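Local coordinates for F5/8 type C domain protein (Bacteroides ovatus, PDB 4ZRX) that is a putative alpha-L-fucosidase, probably hydrolysing fucosides with a TIM-barrel domain, and also carries an F5/8 type C domain that may bind sugars, at residues Glu178-Trp183 / Gln212-Met217; Glu171-Tyr176 / Gln206-Leu211; Pro34-Trp39 / Trp282-Val287. One frame throughout, in Å; residues are numbered along the deposited sequence. Where two conformers were deposited one is given.

Interaction 1: residues Glu178-Trp183 / Gln212-Met217; sequences EVHEVW and QPKAVM
Glu181 and Val216 lie level in neighbouring parallel strands, their CA atoms 4.8 Å apart, and Val182 pairs with Met217 one step on. Two backbone bonds join the strands: Val216 N gives to His180 O, and Val182 N gives to Val216 O. This is the parallel strand pair of a beta-alpha-beta unit of the TIM barrel, in which helix 201-211 carries the chain from strand 181-184 to strand 216-219. A type I turn from Gln212 to Ala215 leads out of that helix into the second strand.

Gln212 ties the turn to the loop before the first strand. Its chain bends at chi2 (-66°), which turns the amide back to Val179. OE1 accepts from Val179 N at 2.9 Å, with the donor well above the carbonyl plane. The amide carbon CD packs 3.8 Å from Val179 CB. NE2 gives to the backbone oxygens of Leu173 and Gly177, which further fixes the rotation of the amide. A leucine here would probably leave Val179 N without its acceptor and those two oxygens without this donor.

Lys214 stays extended and runs beside the His180 ring, pointing the same way, with CD 3.9 Å from NE2. Its NZ forms a salt bridge to Glu178 OE2 at 2.8 Å, on the syn side of the carboxylate. A water joins Lys214 NZ to His180 NE2. Deeper in, Val216 CG2 rests 4.0 Å from Glu181 CG.

The contact thus grades from a charged, partly exposed end to buried strand pairing, with the Gln212 amide satisfying backbone groups between them.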
loop_
_atom_site.group_PDB
_atom_site.type_symbol
_atom_site.label_atom_id
_atom_site.label_comp_id
_atom_site.label_asym_id
_atom_site.label_seq_id
_atom_site.Cartn_x
_atom_site.Cartn_y
_atom_site.Cartn_z
ATOM N N GLU A 178 6.696 -25.947 -2.494
ATOM C CA GLU A 178 5.664 -25.300 -3.272
ATOM C C GLU A 178 5.804 -23.783 -3.195
ATOM O O GLU A 178 6.063 -23.234 -2.128
ATOM C CB GLU A 178 4.268 -25.676 -2.728
ATOM C CG GLU A 178 3.745 -27.044 -2.956
ATOM C CD GLU A 178 2.226 -27.070 -2.661
ATOM O OE1 GLU A 178 1.667 -26.117 -1.993
ATOM O OE2 GLU A 178 1.610 -27.971 -3.200
ATOM N N VAL A 179 5.598 -23.157 -4.339
ATOM C CA VAL A 179 5.739 -21.748 -4.526
ATOM C C VAL A 179 4.412 -21.226 -5.090
ATOM O O VAL A 179 3.945 -21.734 -6.122
ATOM C CB VAL A 179 6.857 -21.411 -5.510
ATOM C CG1 VAL A 179 6.897 -19.934 -5.807
ATOM C CG2 VAL A 179 8.191 -21.887 -4.983
ATOM N N HIS A 180 3.800 -20.263 -4.412
ATOM C CA HIS A 180 2.485 -19.757 -4.818
ATOM C C HIS A 180 2.517 -18.491 -5.680
ATOM O O HIS A 180 1.528 -18.189 -6.341
ATOM C CB HIS A 180 1.591 -19.588 -3.627
ATOM C CG HIS A 180 0.929 -20.854 -3.183
ATOM N ND1 HIS A 180 1.562 -21.803 -2.394
ATOM C CD2 HIS A 180 -0.299 -21.360 -3.464
ATOM C CE1 HIS A 180 0.745 -22.828 -2.194
ATOM N NE2 HIS A 180 -0.391 -22.571 -2.824
ATOM N N GLU A 181 3.621 -17.760 -5.680
ATOM C CA GLU A 181 3.703 -16.545 -6.478
ATOM C C GLU A 181 5.154 -16.333 -6.866
ATOM O O GLU A 181 6.027 -16.509 -6.009
ATOM C CB GLU A 181 3.139 -15.311 -5.700
ATOM C CG GLU A 181 3.171 -13.966 -6.447
ATOM C CD GLU A 181 2.302 -12.869 -5.856
ATOM O OE1 GLU A 181 1.502 -13.145 -4.961
ATOM O OE2 GLU A 181 2.363 -11.726 -6.394
ATOM N N VAL A 182 5.369 -15.928 -8.121
ATOM C CA VAL A 182 6.656 -15.573 -8.681
ATOM C C VAL A 182 6.567 -14.160 -9.210
ATOM O O VAL A 182 5.725 -13.874 -10.076
ATOM C CB VAL A 182 7.082 -16.521 -9.839
ATOM C CG1 VAL A 182 8.408 -16.144 -10.354
ATOM C CG2 VAL A 182 7.117 -17.956 -9.298
ATOM N N TRP A 183 7.348 -13.258 -8.593
ATOM C CA TRP A 183 7.237 -11.845 -8.860
ATOM C C TRP A 183 8.382 -11.435 -9.771
ATOM O O TRP A 183 9.563 -11.612 -9.408
ATOM C CB TRP A 183 7.349 -11.096 -7.525
ATOM C CG TRP A 183 6.424 -9.973 -7.300
ATOM C CD1 TRP A 183 5.152 -10.072 -6.829
ATOM C CD2 TRP A 183 6.689 -8.559 -7.407
ATOM N NE1 TRP A 183 4.593 -8.858 -6.677
ATOM C CE2 TRP A 183 5.509 -7.893 -6.981
ATOM C CE3 TRP A 183 7.733 -7.798 -7.919
ATOM C CZ2 TRP A 183 5.398 -6.492 -6.970
ATOM C CZ3 TRP A 183 7.628 -6.437 -7.901
ATOM C CH2 TRP A 183 6.487 -5.783 -7.394
ATOM N N GLN A 212 5.656 -25.652 -10.855
ATOM C CA GLN A 212 4.796 -25.070 -9.806
ATOM C C GLN A 212 3.412 -24.784 -10.340
ATOM O O GLN A 212 3.045 -23.625 -10.617
ATOM C CB GLN A 212 5.422 -23.792 -9.288
ATOM C CG GLN A 212 6.742 -24.016 -8.538
ATOM C CD GLN A 212 6.616 -24.780 -7.251
ATOM O OE1 GLN A 212 5.540 -24.909 -6.637
ATOM N NE2 GLN A 212 7.742 -25.321 -6.825
ATOM N N PRO A 213 2.614 -25.849 -10.493
ATOM C CA PRO A 213 1.290 -25.710 -11.067
ATOM C C PRO A 213 0.350 -24.764 -10.329
ATOM O O PRO A 213 -0.634 -24.317 -10.927
ATOM C CB PRO A 213 0.746 -27.144 -11.001
ATOM C CG PRO A 213 1.925 -28.027 -10.914
ATOM C CD PRO A 213 2.996 -27.273 -10.267
ATOM N N LYS A 214 0.604 -24.486 -9.051
ATOM C CA LYS A 214 -0.257 -23.600 -8.286
ATOM C C LYS A 214 0.141 -22.134 -8.380
ATOM O O LYS A 214 -0.658 -21.258 -7.931
ATOM C CB LYS A 214 -0.242 -23.985 -6.820
ATOM C CG LYS A 214 -0.892 -25.321 -6.565
ATOM C CD LYS A 214 -0.793 -25.666 -5.106
ATOM C CE LYS A 214 -1.631 -26.910 -4.729
ATOM N NZ LYS A 214 -1.069 -27.344 -3.432
ATOM N N ALA A 215 1.348 -21.844 -8.894
ATOM C CA ALA A 215 1.935 -20.481 -8.832
ATOM C C ALA A 215 1.253 -19.550 -9.793
ATOM O O ALA A 215 0.826 -19.982 -10.892
ATOM C CB ALA A 215 3.367 -20.484 -9.141
ATOM N N VAL A 216 1.184 -18.281 -9.410
ATOM C CA VAL A 216 0.880 -17.212 -10.335
ATOM C C VAL A 216 2.159 -16.403 -10.688
ATOM O O VAL A 216 3.017 -16.205 -9.818
ATOM C CB VAL A 216 -0.214 -16.244 -9.810
ATOM C CG1 VAL A 216 -1.558 -16.949 -9.824
ATOM C CG2 VAL A 216 0.110 -15.708 -8.435
HETATM N N MSE A 217 2.254 -15.986 -11.939
HETATM C CA MSE A 217 3.346 -15.142 -12.437
HETATM C C MSE A 217 2.882 -13.707 -12.413
HETATM O O MSE A 217 1.918 -13.329 -13.066
HETATM C CB MSE A 217 3.754 -15.570 -13.852
HETATM C CG MSE A 217 4.989 -14.854 -14.374
HETATM SE SE MSE A 217 5.409 -15.673 -16.059
HETATM C CE MSE A 217 6.515 -14.411 -16.995
HETATM O O HOH W 1 -1.379 -18.564 -5.926
HETATM O O HOH W 2 -2.155 -24.741 -2.037
#

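Interaction 2: residues Glu171-Tyr176 / Gln206-Leu211; sequences ELLTNY and QTIQRL
Leu173 points its side chain from helix 158-174 at helix 201-211 and meets two residues there with different atoms. Its tip goes to Ile208: CD1 lies 3.8 Å from Ile208 CG1 and equally near Ile208 CA, so the methyl rests against the helix surface as well as the side chain. The two side chains cross obliquely. Its base goes to Leu211, whose CD1 comes within 3.8 Å of Leu173 CB. Leu173 CG stands anti to its carbonyl carbon (chi1 -61°), and this directs the branched end along to Ile208 while leaving CB for Leu211.

Leu211 comes back the other way. Its CB approaches Leu173 O at 3.7 Å, and its CD1 also reaches Thr174 OG1 at the same distance. That hydroxyl has its hydrogen bond with Thr170 O; toward the Leu211 methyl it makes only a packing contact.

The two helices are neighbours on the outside of the TIM barrel. Beneath them lies strand 181-184, where Val182 touches both Leu173 and Ile208. Thr207, one residue before Ile208, carries the packing across to Ile166, Leu169 and Thr170 of helix 158-174.

No direct hydrogen bond joins the two segments. A water bridges them instead, donating to Leu173 O at 3.0 Å and to Leu211 O at 2.7 Å. The helix pair is therefore held side to side by apolar contact, and near its two C-terminal ends the two carbonyl oxygens, both acceptors, share one water as a donor.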
loop_
_atom_site.group_PDB
_atom_site.type_symbol
_atom_site.label_atom_id
_atom_site.label_comp_id
_atom_site.label_asym_id
_atom_site.label_seq_id
_atom_site.Cartn_x
_atom_site.Cartn_y
_atom_site.Cartn_z
ATOM N N GLU A 171 16.191 -23.364 -9.979
ATOM C CA GLU A 171 16.617 -23.701 -8.618
ATOM C C GLU A 171 15.552 -23.326 -7.576
ATOM O O GLU A 171 15.177 -24.120 -6.654
ATOM C CB GLU A 171 17.940 -22.990 -8.288
ATOM C CG GLU A 171 19.091 -23.536 -9.062
ATOM C CD GLU A 171 20.332 -22.670 -9.044
ATOM O OE1 GLU A 171 20.245 -21.408 -8.775
ATOM O OE2 GLU A 171 21.420 -23.269 -9.363
ATOM N N LEU A 172 15.063 -22.098 -7.701
ATOM C CA LEU A 172 14.086 -21.576 -6.747
ATOM C C LEU A 172 12.787 -22.347 -6.744
ATOM O O LEU A 172 12.151 -22.468 -5.703
ATOM C CB LEU A 172 13.844 -20.064 -6.979
ATOM C CG LEU A 172 15.029 -19.121 -6.730
ATOM C CD1 LEU A 172 14.704 -17.734 -7.149
ATOM C CD2 LEU A 172 15.370 -19.156 -5.268
ATOM N N LEU A 173 12.439 -22.875 -7.909
ATOM C CA LEU A 173 11.168 -23.568 -8.070
ATOM C C LEU A 173 11.258 -25.084 -7.924
ATOM O O LEU A 173 10.243 -25.769 -8.049
ATOM C CB LEU A 173 10.558 -23.198 -9.418
ATOM C CG LEU A 173 10.231 -21.710 -9.648
ATOM C CD1 LEU A 173 9.393 -21.564 -10.875
ATOM C CD2 LEU A 173 9.612 -21.001 -8.530
ATOM N N THR A 174 12.465 -25.601 -7.704
ATOM C CA THR A 174 12.732 -27.047 -7.539
ATOM C C THR A 174 13.078 -27.387 -6.096
ATOM O O THR A 174 12.501 -28.319 -5.471
ATOM C CB THR A 174 13.840 -27.472 -8.447
ATOM O OG1 THR A 174 13.457 -27.253 -9.813
ATOM C CG2 THR A 174 14.180 -29.020 -8.235
ATOM N N ASN A 175 14.007 -26.608 -5.524
ATOM C CA ASN A 175 14.598 -26.983 -4.239
ATOM C C ASN A 175 13.963 -26.441 -3.014
ATOM O O ASN A 175 14.444 -26.695 -1.913
ATOM C CB ASN A 175 16.079 -26.559 -4.242
ATOM C CG ASN A 175 16.863 -27.219 -5.338
ATOM O OD1 ASN A 175 17.767 -26.612 -5.926
ATOM N ND2 ASN A 175 16.518 -28.411 -5.629
ATOM N N TYR A 176 12.843 -25.705 -3.143
ATOM C CA TYR A 176 12.244 -25.059 -1.972
ATOM C C TYR A 176 10.717 -25.293 -1.911
ATOM O O TYR A 176 9.962 -24.335 -1.602
ATOM C CB TYR A 176 12.563 -23.558 -2.063
ATOM C CG TYR A 176 14.051 -23.304 -2.135
ATOM C CD1 TYR A 176 14.851 -23.377 -0.975
ATOM C CD2 TYR A 176 14.687 -23.110 -3.337
ATOM C CE1 TYR A 176 16.219 -23.232 -1.040
ATOM C CE2 TYR A 176 16.059 -22.950 -3.392
ATOM C CZ TYR A 176 16.823 -22.988 -2.231
ATOM O OH TYR A 176 18.195 -22.813 -2.360
ATOM N N GLN A 206 6.709 -21.072 -18.882
ATOM C CA GLN A 206 6.648 -22.529 -19.027
ATOM C C GLN A 206 7.369 -23.243 -17.890
ATOM O O GLN A 206 6.849 -24.219 -17.348
ATOM C CB GLN A 206 7.154 -22.994 -20.409
ATOM C CG GLN A 206 6.416 -22.423 -21.631
ATOM C CD GLN A 206 4.897 -22.375 -21.501
ATOM O OE1 GLN A 206 4.264 -21.302 -21.680
ATOM N NE2 GLN A 206 4.301 -23.502 -21.128
ATOM N N THR A 207 8.468 -22.645 -17.400
ATOM C CA THR A 207 9.183 -23.200 -16.268
ATOM C C THR A 207 8.332 -23.203 -15.043
ATOM O O THR A 207 8.260 -24.194 -14.320
ATOM C CB THR A 207 10.488 -22.414 -16.038
ATOM O OG1 THR A 207 11.285 -22.471 -17.219
ATOM C CG2 THR A 207 11.319 -22.956 -14.867
ATOM N N ILE A 208 7.696 -22.059 -14.783
ATOM C CA ILE A 208 6.849 -21.924 -13.627
ATOM C C ILE A 208 5.721 -22.947 -13.658
ATOM O O ILE A 208 5.466 -23.658 -12.691
ATOM C CB ILE A 208 6.268 -20.465 -13.547
ATOM C CG1 ILE A 208 7.377 -19.466 -13.275
ATOM C CG2 ILE A 208 5.149 -20.417 -12.555
ATOM C CD1 ILE A 208 6.930 -17.985 -13.468
ATOM N N GLN A 209 5.050 -23.024 -14.791
ATOM C CA GLN A 209 3.914 -23.952 -14.943
ATOM C C GLN A 209 4.299 -25.423 -14.751
ATOM O O GLN A 209 3.512 -26.216 -14.196
ATOM C CB GLN A 209 3.270 -23.761 -16.305
ATOM C CG GLN A 209 2.462 -22.496 -16.392
ATOM C CD GLN A 209 1.887 -22.294 -17.759
ATOM O OE1 GLN A 209 0.926 -22.972 -18.114
ATOM N NE2 GLN A 209 2.468 -21.421 -18.553
ATOM N N ARG A 210 5.497 -25.776 -15.185
ATOM C CA ARG A 210 5.944 -27.165 -15.105
ATOM C C ARG A 210 6.297 -27.541 -13.705
ATOM O O ARG A 210 5.886 -28.591 -13.229
ATOM C CB ARG A 210 7.117 -27.407 -16.038
ATOM C CG ARG A 210 7.684 -28.813 -15.917
ATOM C CD ARG A 210 8.595 -29.118 -17.072
ATOM N NE ARG A 210 9.500 -28.007 -17.318
ATOM C CZ ARG A 210 10.628 -27.771 -16.667
ATOM N NH1 ARG A 210 11.071 -28.588 -15.714
ATOM N NH2 ARG A 210 11.338 -26.708 -16.996
ATOM N N LEU A 211 7.061 -26.669 -13.028
ATOM C CA LEU A 211 7.518 -26.911 -11.674
ATOM C C LEU A 211 6.551 -26.591 -10.586
ATOM O O LEU A 211 6.581 -27.215 -9.519
ATOM C CB LEU A 211 8.808 -26.147 -11.441
ATOM C CG LEU A 211 9.937 -26.556 -12.407
ATOM C CD1 LEU A 211 11.152 -25.657 -12.235
ATOM C CD2 LEU A 211 10.354 -28.004 -12.239
HETATM O O HOH W 3 8.958 -28.350 -8.733
#

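Interaction 3: residues Pro34-Trp39 / Trp282-Val287; sequences PQQYAW and WYPSEV
Trp39 brings the six-membered part of its indole obliquely up to Pro284, with CZ3 3.5 Å from Pro284 CG. The helix 34-42 that carries it comes just before strand 44-48 of the TIM barrel. Strand 279-290, which carries Pro284, belongs to the same sheet. Trp39 also touches Val216 and Val324, the first residues of two further strands. This is consistent with the helix covering the N-terminal end of the barrel, away from the end where such barrels bear their active sites.

The indole reaches in because Trp39 CG stands anti to the backbone N (chi1 171°). Its edge then meets the strand: CH2 faces Ser285 O at 3.5 Å, close to the ring plane. Glu286 slants across the same edge, with CB 3.7 Å from Trp39 CZ2, and its carboxylate is turned about 49° from the ring. Trp39 NE1 gives a weak hydrogen bond to Glu181 OE1, while Glu286 OE1 takes its bond from Trp183 NE1.

One turn earlier, Gln36 makes the polar link. Its NE2 gives a hydrogen bond to Trp282 O at 2.9 Å; the acceptor lies near the amide plane, but the donor sits above the carbonyl plane. NE2 also gives to Asp223 O, so two carbonyls hold the amide. The amide stands steeply to the Trp282 indole, and OE1 comes 3.6 Å from Trp282 CD1.

All the touching residues are buried, yet one water is kept between helix and strand: it accepts from Trp282 NE1 at 2.9 Å and donates to Gln36 O.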
loop_
_atom_site.group_PDB
_atom_site.type_symbol
_atom_site.label_atom_id
_atom_site.label_comp_id
_atom_site.label_asym_id
_atom_site.label_seq_id
_atom_site.Cartn_x
_atom_site.Cartn_y
_atom_site.Cartn_z
ATOM N N PRO A 34 -8.226 -21.160 -11.641
ATOM C CA PRO A 34 -8.214 -21.551 -10.226
ATOM C C PRO A 34 -7.049 -20.930 -9.454
ATOM O O PRO A 34 -7.209 -20.588 -8.279
ATOM C CB PRO A 34 -8.047 -23.074 -10.289
ATOM C CG PRO A 34 -8.717 -23.407 -11.568
ATOM C CD PRO A 34 -8.250 -22.352 -12.523
ATOM N N GLN A 35 -5.910 -20.793 -10.105
ATOM C CA GLN A 35 -4.725 -20.202 -9.423
ATOM C C GLN A 35 -4.942 -18.718 -9.113
ATOM O O GLN A 35 -4.591 -18.234 -8.025
ATOM C CB GLN A 35 -3.472 -20.399 -10.251
ATOM C CG GLN A 35 -3.102 -21.882 -10.484
ATOM C CD GLN A 35 -3.723 -22.506 -11.765
ATOM O OE1 GLN A 35 -4.720 -22.085 -12.298
ATOM N NE2 GLN A 35 -3.068 -23.542 -12.252
ATOM N N GLN A 36 -5.519 -18.007 -10.052
ATOM C CA GLN A 36 -5.826 -16.595 -9.809
ATOM C C GLN A 36 -6.868 -16.414 -8.747
ATOM O O GLN A 36 -6.816 -15.453 -7.978
ATOM C CB GLN A 36 -6.265 -15.936 -11.085
ATOM C CG GLN A 36 -5.167 -15.732 -12.089
ATOM C CD GLN A 36 -5.751 -15.161 -13.357
ATOM O OE1 GLN A 36 -6.693 -15.755 -13.938
ATOM N NE2 GLN A 36 -5.247 -14.036 -13.814
ATOM N N TYR A 37 -7.839 -17.306 -8.710
ATOM C CA TYR A 37 -8.895 -17.230 -7.716
ATOM C C TYR A 37 -8.369 -17.517 -6.360
ATOM O O TYR A 37 -8.636 -16.781 -5.403
ATOM C CB TYR A 37 -9.997 -18.216 -8.095
ATOM C CG TYR A 37 -11.219 -18.117 -7.269
ATOM C CD1 TYR A 37 -12.087 -17.067 -7.415
ATOM C CD2 TYR A 37 -11.515 -19.060 -6.348
ATOM C CE1 TYR A 37 -13.253 -17.002 -6.625
ATOM C CE2 TYR A 37 -12.676 -19.006 -5.605
ATOM C CZ TYR A 37 -13.527 -18.013 -5.770
ATOM O OH TYR A 37 -14.632 -17.897 -4.992
ATOM N N ALA A 38 -7.533 -18.554 -6.251
ATOM C CA ALA A 38 -6.894 -18.872 -4.968
ATOM C C ALA A 38 -6.001 -17.715 -4.480
ATOM O O ALA A 38 -5.970 -17.353 -3.303
ATOM C CB ALA A 38 -6.074 -20.175 -5.096
ATOM N N TRP A 39 -5.273 -17.106 -5.405
ATOM C CA TRP A 39 -4.441 -15.952 -5.055
ATOM C C TRP A 39 -5.268 -14.838 -4.445
ATOM O O TRP A 39 -4.906 -14.275 -3.402
ATOM C CB TRP A 39 -3.679 -15.511 -6.312
ATOM C CG TRP A 39 -2.952 -14.201 -6.143
ATOM C CD1 TRP A 39 -1.691 -13.979 -5.660
ATOM C CD2 TRP A 39 -3.467 -12.943 -6.501
ATOM N NE1 TRP A 39 -1.413 -12.632 -5.661
ATOM C CE2 TRP A 39 -2.498 -11.971 -6.137
ATOM C CE3 TRP A 39 -4.691 -12.526 -7.004
ATOM C CZ2 TRP A 39 -2.718 -10.584 -6.350
ATOM C CZ3 TRP A 39 -4.892 -11.168 -7.222
ATOM C CH2 TRP A 39 -3.900 -10.232 -6.872
ATOM N N TRP A 282 -8.368 -11.448 -17.635
ATOM C CA TRP A 282 -8.540 -11.489 -16.173
ATOM C C TRP A 282 -7.132 -11.275 -15.615
ATOM O O TRP A 282 -6.205 -12.129 -15.729
ATOM C CB TRP A 282 -9.161 -12.795 -15.642
ATOM C CG TRP A 282 -9.480 -12.610 -14.177
ATOM C CD1 TRP A 282 -8.661 -12.815 -13.141
ATOM C CD2 TRP A 282 -10.687 -12.063 -13.624
ATOM N NE1 TRP A 282 -9.226 -12.399 -11.980
ATOM C CE2 TRP A 282 -10.497 -11.975 -12.234
ATOM C CE3 TRP A 282 -11.904 -11.655 -14.162
ATOM C CZ2 TRP A 282 -11.497 -11.525 -11.366
ATOM C CZ3 TRP A 282 -12.905 -11.187 -13.290
ATOM C CH2 TRP A 282 -12.679 -11.146 -11.899
ATOM N N TYR A 283 -6.921 -10.102 -15.026
ATOM C CA TYR A 283 -5.546 -9.648 -14.695
ATOM C C TYR A 283 -5.723 -8.755 -13.503
ATOM O O TYR A 283 -5.837 -7.554 -13.634
ATOM C CB TYR A 283 -4.980 -8.958 -15.913
ATOM C CG TYR A 283 -3.507 -8.596 -15.922
ATOM C CD1 TYR A 283 -2.534 -9.445 -15.354
ATOM C CD2 TYR A 283 -3.068 -7.464 -16.604
ATOM C CE1 TYR A 283 -1.194 -9.119 -15.362
ATOM C CE2 TYR A 283 -1.685 -7.130 -16.615
ATOM C CZ TYR A 283 -0.766 -7.986 -16.029
ATOM O OH TYR A 283 0.599 -7.700 -16.110
ATOM N N PRO A 284 -5.762 -9.351 -12.317
ATOM C CA PRO A 284 -6.206 -8.638 -11.147
ATOM C C PRO A 284 -5.108 -7.922 -10.408
ATOM O O PRO A 284 -3.987 -8.350 -10.408
ATOM C CB PRO A 284 -6.780 -9.751 -10.268
ATOM C CG PRO A 284 -5.908 -10.928 -10.571
ATOM C CD PRO A 284 -5.727 -10.817 -12.062
ATOM N N SER A 285 -5.507 -6.828 -9.789
ATOM C CA SER A 285 -4.619 -5.860 -9.150
ATOM C C SER A 285 -4.014 -6.314 -7.836
ATOM O O SER A 285 -4.747 -6.822 -6.989
ATOM C CB SER A 285 -5.456 -4.603 -8.868
ATOM O OG SER A 285 -4.713 -3.642 -8.165
ATOM N N GLU A 286 -2.705 -6.077 -7.669
ATOM C CA GLU A 286 -2.017 -6.274 -6.441
ATOM C C GLU A 286 -1.412 -4.946 -6.021
ATOM O O GLU A 286 -0.655 -4.308 -6.780
ATOM C CB GLU A 286 -0.925 -7.322 -6.646
ATOM C CG GLU A 286 -0.234 -7.812 -5.381
ATOM C CD GLU A 286 0.938 -8.736 -5.746
ATOM O OE1 GLU A 286 1.921 -8.254 -6.357
ATOM O OE2 GLU A 286 0.852 -9.949 -5.473
ATOM N N VAL A 287 -1.741 -4.533 -4.797
ATOM C CA VAL A 287 -1.243 -3.303 -4.193
ATOM C C VAL A 287 -0.014 -3.640 -3.355
ATOM O O VAL A 287 -0.126 -4.395 -2.409
ATOM C CB VAL A 287 -2.322 -2.660 -3.327
ATOM C CG1 VAL A 287 -1.742 -1.520 -2.404
ATOM C CG2 VAL A 287 -3.438 -2.158 -4.170
HETATM O O HOH W 4 -8.468 -13.180 -9.293
#

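All three contacts belong to the TIM-barrel domain. Interactions 1 and 2 are two layers of one place, their centres about 8 Å apart. Gln212 NE2 of the first bonds Leu173 O of the second at 2.8 Å, and Ile208 CD1 packs 3.9 Å from Val182 CG1. Interaction 3 lies about 12 Å from interaction 1, centre to centre, and meets it within the barrel. There Trp183 NE1 bonds Glu286 OE1 at 2.8 Å, Glu181 OE2 lies close to Glu286 OE2, and Val216 CG2 packs 3.7 Å from Trp39 CD1. Interactions 2 and 3 do not touch; their nearest atoms are about 7 Å apart. The active site probably lies at the other, C-terminal ends of the strands.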